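Local coordinates for protein SsfS6 (Streptomyces sp. SF2575, PDB 4FZR) that adopts the two-domain GT-B fold and belongs to the erythromycin biosynthesis protein CIII-like family, at residues Glu45-Asn53 with Leu63-Asp73; Ser151-Leu159 with Glu331-Leu339. All blocks are in the same frame, centred on the assembly; numbering follows the deposited sequence.

Contact 1: Glu45-Asn53 with Leu63-Asp73; sequences EVLVAASEN and LPFAPTCPSLD
Strands 45-51 and 65-67 run parallel, with axes 4.9 Å apart at their closest and 33° between their directions, and V48 pairs with F65 and A49 with A66. V48 N donates to P64 O, V48 O accepts from A66 N, and A50 repeats the pattern through A66 O and T68 N. Beyond the corner at T68, E52 N still reaches C69 O at 2.8 Å. On the face carrying V48, A50 and F65, the aromatic chain leaves with CG anti to the backbone N (chi1 173°), which sends the ring along the neighbouring strand: F65 CE1 lies 4.2 Å from A50 CB. S51 O meets the ring's edge near its plane, 3.5 Å from F65 CZ. V58 of helix 55-60 packs on V48 and F65. On the other face A49 CB touches T68 CG2 at 3.5 Å, while L47 CD1 reaches P64 CB and A66 CB. At the far end N53 OD1 accepts from S51 OG at 2.7 Å and from L72 N at 2.9 Å, on opposite faces of its plane. N53 ND2 bonds to C24 O and only weakly to L72 O; together these partners should limit the amide's turning. The chemistry implies a division of labour in this beta-alpha-beta unit: main-chain bonds and apolar contacts join the strands, while the L72 N bond to N53, alongside that of E52 N, ties the loop after the corner.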
loop_
_atom_site.group_PDB
_atom_site.type_symbol
_atom_site.label_atom_id
_atom_site.label_comp_id
_atom_site.label_asym_id
_atom_site.label_seq_id
_atom_site.Cartn_x
_atom_site.Cartn_y
_atom_site.Cartn_z
ATOM N N GLU A 45 -6.902 -2.266 11.919
ATOM C CA GLU A 45 -6.390 -3.531 11.413
ATOM C C GLU A 45 -7.214 -3.978 10.210
ATOM O O GLU A 45 -8.445 -3.987 10.264
ATOM C CB GLU A 45 -6.439 -4.590 12.512
ATOM C CG GLU A 45 -5.634 -5.829 12.194
ATOM C CD GLU A 45 -5.398 -6.700 13.414
ATOM O OE1 GLU A 45 -5.510 -6.183 14.548
ATOM O OE2 GLU A 45 -5.101 -7.902 13.236
ATOM N N VAL A 46 -6.538 -4.352 9.126
ATOM C CA VAL A 46 -7.223 -4.670 7.875
ATOM C C VAL A 46 -6.823 -6.036 7.325
ATOM O O VAL A 46 -5.653 -6.418 7.354
ATOM C CB VAL A 46 -6.951 -3.590 6.799
ATOM C CG1 VAL A 46 -7.402 -4.066 5.420
ATOM C CG2 VAL A 46 -7.641 -2.285 7.171
ATOM N N LEU A 47 -7.811 -6.770 6.829
ATOM C CA LEU A 47 -7.565 -8.026 6.138
ATOM C C LEU A 47 -8.443 -8.079 4.890
ATOM O O LEU A 47 -9.670 -8.012 4.979
ATOM C CB LEU A 47 -7.867 -9.213 7.056
ATOM C CG LEU A 47 -7.620 -10.611 6.478
ATOM C CD1 LEU A 47 -6.178 -10.780 6.034
ATOM C CD2 LEU A 47 -7.982 -11.677 7.494
ATOM N N VAL A 48 -7.812 -8.177 3.725
ATOM C CA VAL A 48 -8.554 -8.238 2.470
ATOM C C VAL A 48 -8.810 -9.690 2.087
ATOM O O VAL A 48 -7.872 -10.468 1.902
ATOM C CB VAL A 48 -7.808 -7.529 1.328
ATOM C CG1 VAL A 48 -8.617 -7.607 0.036
ATOM C CG2 VAL A 48 -7.529 -6.084 1.708
ATOM N N ALA A 49 -10.085 -10.049 1.982
ATOM C CA ALA A 49 -10.471 -11.413 1.656
ATOM C C ALA A 49 -11.047 -11.476 0.242
ATOM O O ALA A 49 -11.954 -10.718 -0.102
ATOM C CB ALA A 49 -11.479 -11.931 2.673
ATOM N N ALA A 50 -10.506 -12.374 -0.577
ATOM C CA ALA A 50 -10.931 -12.499 -1.968
ATOM C C ALA A 50 -10.551 -13.869 -2.524
ATOM O O ALA A 50 -9.979 -14.695 -1.813
ATOM C CB ALA A 50 -10.313 -11.388 -2.812
ATOM N N SER A 51 -10.872 -14.110 -3.793
ATOM C CA SER A 51 -10.543 -15.379 -4.434
ATOM C C SER A 51 -9.027 -15.585 -4.486
ATOM O O SER A 51 -8.262 -14.624 -4.555
ATOM C CB SER A 51 -11.138 -15.441 -5.842
ATOM O OG SER A 51 -10.546 -14.474 -6.693
ATOM N N GLU A 52 -8.607 -16.846 -4.454
ATOM C CA GLU A 52 -7.192 -17.203 -4.410
ATOM C C GLU A 52 -6.368 -16.462 -5.457
ATOM O O GLU A 52 -5.226 -16.074 -5.200
ATOM C CB GLU A 52 -7.029 -18.708 -4.618
ATOM C CG GLU A 52 -5.586 -19.183 -4.586
ATOM C CD GLU A 52 -5.041 -19.276 -3.175
ATOM O OE1 GLU A 52 -5.718 -19.884 -2.319
ATOM O OE2 GLU A 52 -3.944 -18.734 -2.919
ATOM N N ASN A 53 -6.943 -16.274 -6.640
ATOM C CA ASN A 53 -6.213 -15.669 -7.752
ATOM C C ASN A 53 -6.009 -14.160 -7.615
ATOM O O ASN A 53 -5.264 -13.554 -8.387
ATOM C CB ASN A 53 -6.889 -15.998 -9.089
ATOM C CG ASN A 53 -8.315 -15.487 -9.171
ATOM O OD1 ASN A 53 -9.198 -15.954 -8.453
ATOM N ND2 ASN A 53 -8.550 -14.536 -10.067
ATOM N N LEU A 63 -1.029 -5.065 1.113
ATOM C CA LEU A 63 -2.090 -5.379 2.069
ATOM C C LEU A 63 -2.135 -6.866 2.440
ATOM O O LEU A 63 -1.748 -7.725 1.649
ATOM C CB LEU A 63 -3.450 -4.930 1.517
ATOM C CG LEU A 63 -3.634 -3.418 1.339
ATOM C CD1 LEU A 63 -4.894 -3.121 0.544
ATOM C CD2 LEU A 63 -3.681 -2.705 2.686
ATOM N N PRO A 64 -2.601 -7.174 3.662
ATOM C CA PRO A 64 -2.772 -8.566 4.103
ATOM C C PRO A 64 -3.872 -9.286 3.327
ATOM O O PRO A 64 -4.909 -8.685 3.059
ATOM C CB PRO A 64 -3.173 -8.422 5.578
ATOM C CG PRO A 64 -2.748 -7.049 5.971
ATOM C CD PRO A 64 -2.902 -6.218 4.741
ATOM N N PHE A 65 -3.650 -10.557 2.995
ATOM C CA PHE A 65 -4.575 -11.313 2.153
ATOM C C PHE A 65 -5.002 -12.652 2.753
ATOM O O PHE A 65 -4.218 -13.323 3.417
ATOM C CB PHE A 65 -3.940 -11.579 0.786
ATOM C CG PHE A 65 -4.747 -12.502 -0.085
ATOM C CD1 PHE A 65 -5.875 -12.037 -0.746
ATOM C CD2 PHE A 65 -4.388 -13.832 -0.237
ATOM C CE1 PHE A 65 -6.625 -12.879 -1.548
ATOM C CE2 PHE A 65 -5.138 -14.681 -1.040
ATOM C CZ PHE A 65 -6.257 -14.204 -1.695
ATOM N N ALA A 66 -6.248 -13.035 2.492
ATOM C CA ALA A 66 -6.766 -14.348 2.871
ATOM C C ALA A 66 -7.762 -14.818 1.811
ATOM O O ALA A 66 -8.641 -14.059 1.411
ATOM C CB ALA A 66 -7.436 -14.286 4.234
ATOM N N PRO A 67 -7.630 -16.074 1.354
ATOM C CA PRO A 67 -8.466 -16.566 0.253
ATOM C C PRO A 67 -9.840 -17.046 0.715
ATOM O O PRO A 67 -9.939 -17.687 1.760
ATOM C CB PRO A 67 -7.649 -17.736 -0.293
ATOM C CG PRO A 67 -6.938 -18.277 0.915
ATOM C CD PRO A 67 -6.678 -17.098 1.825
ATOM N N THR A 68 -10.884 -16.740 -0.051
ATOM C CA THR A 68 -12.244 -17.143 0.308
ATOM C C THR A 68 -12.798 -18.211 -0.634
ATOM O O THR A 68 -13.876 -18.757 -0.400
ATOM C CB THR A 68 -13.199 -15.937 0.329
ATOM O OG1 THR A 68 -13.185 -15.282 -0.946
ATOM C CG2 THR A 68 -12.779 -14.957 1.415
ATOM N N CYS A 69 -12.052 -18.510 -1.691
ATOM C CA CYS A 69 -12.420 -19.573 -2.616
ATOM C C CYS A 69 -11.267 -19.788 -3.590
ATOM O O CYS A 69 -10.400 -18.924 -3.724
ATOM C CB CYS A 69 -13.712 -19.229 -3.370
ATOM S SG CYS A 69 -13.573 -17.894 -4.586
ATOM N N PRO A 70 -11.239 -20.953 -4.259
ATOM C CA PRO A 70 -10.183 -21.203 -5.248
ATOM C C PRO A 70 -10.221 -20.195 -6.391
ATOM O O PRO A 70 -11.167 -19.417 -6.487
ATOM C CB PRO A 70 -10.513 -22.607 -5.764
ATOM C CG PRO A 70 -11.299 -23.244 -4.665
ATOM C CD PRO A 70 -12.099 -22.132 -4.056
ATOM N N SER A 71 -9.201 -20.206 -7.243
ATOM C CA SER A 71 -9.130 -19.282 -8.373
ATOM C C SER A 71 -10.441 -19.267 -9.175
ATOM O O SER A 71 -11.081 -20.300 -9.355
ATOM C CB SER A 71 -7.953 -19.650 -9.280
ATOM O OG SER A 71 -7.908 -18.813 -10.419
ATOM N N LEU A 72 -10.836 -18.086 -9.645
ATOM C CA LEU A 72 -12.145 -17.896 -10.266
ATOM C C LEU A 72 -12.147 -16.713 -11.218
ATOM O O LEU A 72 -11.444 -15.734 -11.001
ATOM C CB LEU A 72 -13.185 -17.601 -9.188
ATOM C CG LEU A 72 -14.253 -18.633 -8.837
ATOM C CD1 LEU A 72 -15.360 -17.967 -8.034
ATOM C CD2 LEU A 72 -14.825 -19.302 -10.068
ATOM N N ASP A 73 -12.969 -16.793 -12.255
ATOM C CA ASP A 73 -13.247 -15.641 -13.094
ATOM C C ASP A 73 -14.755 -15.536 -13.230
ATOM O O ASP A 73 -15.478 -16.498 -12.989
ATOM C CB ASP A 73 -12.545 -15.767 -14.445
ATOM C CG ASP A 73 -11.034 -15.758 -14.307
ATOM O OD1 ASP A 73 -10.531 -15.086 -13.384
ATOM O OD2 ASP A 73 -10.349 -16.431 -15.106
HETATM O O HOH W 1 -14.295 -12.727 -0.644
#

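Contact 2: Ser151-Leu159 with Glu331-Leu339; sequences SIRLASPEL and EVWDSARLL
R153 and E331 supply the charged part of the contact. R153 NE donates to E331 OE2 at 3.0 Å through a bent bond (137° at the hydrogen), and R153 NH2 adds a weak one to the same E331 OE2 at 3.2 Å. The guanidinium and carboxylate planes are nearly parallel, 2° apart, but offset: the acid oxygen, met on its anti side, lies near the guanidinium edge yet tilted out of that plane. Each group has a further partner, R153 NH1 forming a salt bridge with E130 and E331 OE1 a hydrogen bond with Y104, which together should limit how either can turn.

The van der Waals contacts involve D334, S335 and L338, on one side of helix 333-341. L154 CB rests 3.6 Å from S335 CB; A155 CB lies equally close to D334 CB, at 3.6 Å, and makes an apolar contact with L338 CD2 at 3.8 Å. P157 sets a ring carbon against a carboxylate oxygen, its CG 3.4 Å from D334 OD2. T313 and L314 of helix 310-318 also pack on L154.

Among the polar bonds within each segment, S335 OG lies between its backbone N and carbonyl carbon (chi1 55°), turned back to V332 O at 2.7 Å, while CB, set by the backbone, faces L154. S151 OG accepts from R153 N at 3.3 Å, an ST turn at the start of the loop, and P157 is the N-cap of helix 158-167.

A loop following strand 147-150 of one parallel sheet thus meets the start of a helix following strand 323-325 of the other, an interdomain contact of the kind expected across the cleft between the two Rossmann-like domains of a GT-B protein.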
loop_
_atom_site.group_PDB
_atom_site.type_symbol
_atom_site.label_atom_id
_atom_site.label_comp_id
_atom_site.label_asym_id
_atom_site.label_seq_id
_atom_site.Cartn_x
_atom_site.Cartn_y
_atom_site.Cartn_z
ATOM N N SER A 151 -18.857 2.347 -3.878
ATOM C CA SER A 151 -19.036 2.261 -5.319
ATOM C C SER A 151 -17.687 2.424 -6.006
ATOM O O SER A 151 -16.909 3.310 -5.658
ATOM C CB SER A 151 -19.995 3.346 -5.812
ATOM O OG SER A 151 -19.887 3.510 -7.214
ATOM N N ILE A 152 -17.414 1.565 -6.980
ATOM C CA ILE A 152 -16.165 1.626 -7.724
ATOM C C ILE A 152 -16.461 1.983 -9.179
ATOM O O ILE A 152 -15.645 1.741 -10.069
ATOM C CB ILE A 152 -15.402 0.284 -7.640
ATOM C CG1 ILE A 152 -16.277 -0.859 -8.159
ATOM C CG2 ILE A 152 -14.976 0.001 -6.196
ATOM C CD1 ILE A 152 -15.521 -2.128 -8.433
ATOM N N ARG A 153 -17.631 2.577 -9.402
ATOM C CA ARG A 153 -18.123 2.877 -10.743
ATOM C C ARG A 153 -18.696 4.285 -10.796
ATOM O O ARG A 153 -19.173 4.807 -9.785
ATOM C CB ARG A 153 -19.216 1.878 -11.131
ATOM C CG ARG A 153 -18.759 0.432 -11.092
ATOM C CD ARG A 153 -19.908 -0.556 -11.242
ATOM N NE ARG A 153 -19.429 -1.936 -11.182
ATOM C CZ ARG A 153 -19.158 -2.586 -10.053
ATOM N NH1 ARG A 153 -19.319 -1.986 -8.882
ATOM N NH2 ARG A 153 -18.723 -3.838 -10.091
ATOM N N LEU A 154 -18.651 4.900 -11.973
ATOM C CA LEU A 154 -19.304 6.185 -12.173
ATOM C C LEU A 154 -20.799 6.010 -11.977
ATOM O O LEU A 154 -21.457 6.835 -11.343
ATOM C CB LEU A 154 -19.040 6.718 -13.579
ATOM C CG LEU A 154 -17.769 7.533 -13.818
ATOM C CD1 LEU A 154 -17.735 8.004 -15.262
ATOM C CD2 LEU A 154 -17.694 8.721 -12.876
ATOM N N ALA A 155 -21.327 4.922 -12.525
ATOM C CA ALA A 155 -22.747 4.624 -12.419
ATOM C C ALA A 155 -22.952 3.139 -12.149
ATOM O O ALA A 155 -22.447 2.284 -12.878
ATOM C CB ALA A 155 -23.469 5.037 -13.685
ATOM N N SER A 156 -23.690 2.842 -11.086
ATOM C CA SER A 156 -23.957 1.464 -10.701
ATOM C C SER A 156 -25.460 1.192 -10.710
ATOM O O SER A 156 -26.153 1.488 -9.734
ATOM C CB SER A 156 -23.375 1.183 -9.312
ATOM O OG SER A 156 -21.975 1.412 -9.294
ATOM N N PRO A 157 -25.969 0.630 -11.819
ATOM C CA PRO A 157 -27.390 0.287 -11.940
ATOM C C PRO A 157 -27.934 -0.421 -10.702
ATOM O O PRO A 157 -27.328 -1.385 -10.230
ATOM C CB PRO A 157 -27.412 -0.669 -13.132
ATOM C CG PRO A 157 -26.265 -0.238 -13.976
ATOM C CD PRO A 157 -25.212 0.288 -13.037
ATOM N N GLU A 158 -29.062 0.057 -10.182
ATOM C CA GLU A 158 -29.706 -0.586 -9.042
ATOM C C GLU A 158 -30.276 -1.938 -9.467
ATOM O O GLU A 158 -30.554 -2.796 -8.630
ATOM C CB GLU A 158 -30.818 0.302 -8.479
ATOM C CG GLU A 158 -32.065 0.365 -9.353
ATOM C CD GLU A 158 -33.100 1.350 -8.838
ATOM O OE1 GLU A 158 -33.107 1.632 -7.621
ATOM O OE2 GLU A 158 -33.908 1.841 -9.654
ATOM N N LEU A 159 -30.447 -2.117 -10.773
ATOM C CA LEU A 159 -30.970 -3.364 -11.324
ATOM C C LEU A 159 -30.030 -4.538 -11.071
ATOM O O LEU A 159 -30.476 -5.658 -10.816
ATOM C CB LEU A 159 -31.216 -3.219 -12.826
ATOM C CG LEU A 159 -32.671 -2.976 -13.231
ATOM C CD1 LEU A 159 -33.503 -4.224 -12.974
ATOM C CD2 LEU A 159 -33.250 -1.773 -12.495
ATOM N N GLU A 331 -21.995 -3.622 -17.803
ATOM C CA GLU A 331 -22.158 -2.826 -16.586
ATOM C C GLU A 331 -21.376 -1.511 -16.633
ATOM O O GLU A 331 -21.485 -0.685 -15.723
ATOM C CB GLU A 331 -21.741 -3.637 -15.355
ATOM C CG GLU A 331 -20.276 -4.028 -15.324
ATOM C CD GLU A 331 -19.921 -4.828 -14.088
ATOM O OE1 GLU A 331 -19.537 -6.007 -14.237
ATOM O OE2 GLU A 331 -20.027 -4.279 -12.972
ATOM N N VAL A 332 -20.591 -1.321 -17.689
ATOM C CA VAL A 332 -19.817 -0.095 -17.862
ATOM C C VAL A 332 -20.491 0.847 -18.853
ATOM O O VAL A 332 -20.042 1.974 -19.050
ATOM C CB VAL A 332 -18.371 -0.386 -18.348
ATOM C CG1 VAL A 332 -17.829 -1.643 -17.685
ATOM C CG2 VAL A 332 -18.308 -0.520 -19.868
ATOM N N TRP A 333 -21.566 0.374 -19.476
ATOM C CA TRP A 333 -22.312 1.172 -20.445
ATOM C C TRP A 333 -22.755 2.513 -19.861
ATOM O O TRP A 333 -22.613 3.555 -20.501
ATOM C CB TRP A 333 -23.546 0.404 -20.935
ATOM C CG TRP A 333 -23.247 -0.666 -21.943
ATOM C CD1 TRP A 333 -22.058 -0.891 -22.573
ATOM C CD2 TRP A 333 -24.156 -1.659 -22.438
ATOM N NE1 TRP A 333 -22.170 -1.959 -23.429
ATOM C CE2 TRP A 333 -23.448 -2.449 -23.365
ATOM C CE3 TRP A 333 -25.501 -1.956 -22.188
ATOM C CZ2 TRP A 333 -24.037 -3.517 -24.042
ATOM C CZ3 TRP A 333 -26.085 -3.018 -22.862
ATOM C CH2 TRP A 333 -25.352 -3.784 -23.778
ATOM N N ASP A 334 -23.288 2.475 -18.643
ATOM C CA ASP A 334 -23.850 3.662 -18.006
ATOM C C ASP A 334 -22.794 4.733 -17.740
ATOM O O ASP A 334 -23.077 5.927 -17.835
ATOM C CB ASP A 334 -24.534 3.284 -16.689
ATOM C CG ASP A 334 -25.832 2.528 -16.899
ATOM O OD1 ASP A 334 -26.013 1.935 -17.984
ATOM O OD2 ASP A 334 -26.672 2.527 -15.973
ATOM N N SER A 335 -21.583 4.304 -17.397
ATOM C CA SER A 335 -20.499 5.238 -17.096
ATOM C C SER A 335 -19.975 5.929 -18.356
ATOM O O SER A 335 -19.544 7.083 -18.306
ATOM C CB SER A 335 -19.356 4.527 -16.360
ATOM O OG SER A 335 -18.874 3.405 -17.080
ATOM N N ALA A 336 -20.023 5.231 -19.485
ATOM C CA ALA A 336 -19.559 5.795 -20.748
ATOM C C ALA A 336 -20.565 6.812 -21.284
ATOM O O ALA A 336 -20.186 7.799 -21.917
ATOM C CB ALA A 336 -19.312 4.691 -21.767
ATOM N N ARG A 337 -21.846 6.571 -21.022
ATOM C CA ARG A 337 -22.892 7.511 -21.405
ATOM C C ARG A 337 -22.727 8.803 -20.615
ATOM O O ARG A 337 -22.661 9.891 -21.189
ATOM C CB ARG A 337 -24.277 6.910 -21.155
ATOM C CG ARG A 337 -24.609 5.735 -22.060
ATOM C CD ARG A 337 -25.983 5.161 -21.760
ATOM N NE ARG A 337 -26.055 3.735 -22.073
ATOM C CZ ARG A 337 -27.182 3.066 -22.300
ATOM N NH1 ARG A 337 -28.356 3.685 -22.262
ATOM N NH2 ARG A 337 -27.136 1.771 -22.575
ATOM N N LEU A 338 -22.661 8.670 -19.294
ATOM C CA LEU A 338 -22.425 9.806 -18.412
ATOM C C LEU A 338 -21.226 10.607 -18.898
ATOM O O LEU A 338 -21.259 11.838 -18.933
ATOM C CB LEU A 338 -22.163 9.320 -16.986
ATOM C CG LEU A 338 -23.345 9.309 -16.016
ATOM C CD1 LEU A 338 -24.567 8.635 -16.627
ATOM C CD2 LEU A 338 -22.931 8.624 -14.718
ATOM N N LEU A 339 -20.171 9.893 -19.277
ATOM C CA LEU A 339 -18.930 10.515 -19.718
ATOM C C LEU A 339 -19.126 11.305 -21.008
ATOM O O LEU A 339 -18.639 12.429 -21.138
ATOM C CB LEU A 339 -17.853 9.445 -19.916
ATOM C CG LEU A 339 -16.451 9.942 -20.274
ATOM C CD1 LEU A 339 -15.953 10.958 -19.254
ATOM C CD2 LEU A 339 -15.493 8.765 -20.377
HETATM O O HOH W 2 -21.489 2.055 -15.120
#

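Contact 1 lies inside one domain, at the edge of the seven-stranded parallel sheet, and joins elements close in sequence through helix 55-60. Contact 2 brings together segments 172 residues apart and spans two domains. The first is mostly buried and dominated by regular main-chain pairing; the second has no strand pairing and relies on a charged pair and close carbon contacts against a helix. Their centres are 25 Å apart, on opposite sides of the chain's centre, with nearest atoms about 11 Å apart, so neither touches the other. Helix 93-122 borders both, through M111 on T68 and L97 on P157. The second subunit reaches contact 1 alone, placing F222 on L47.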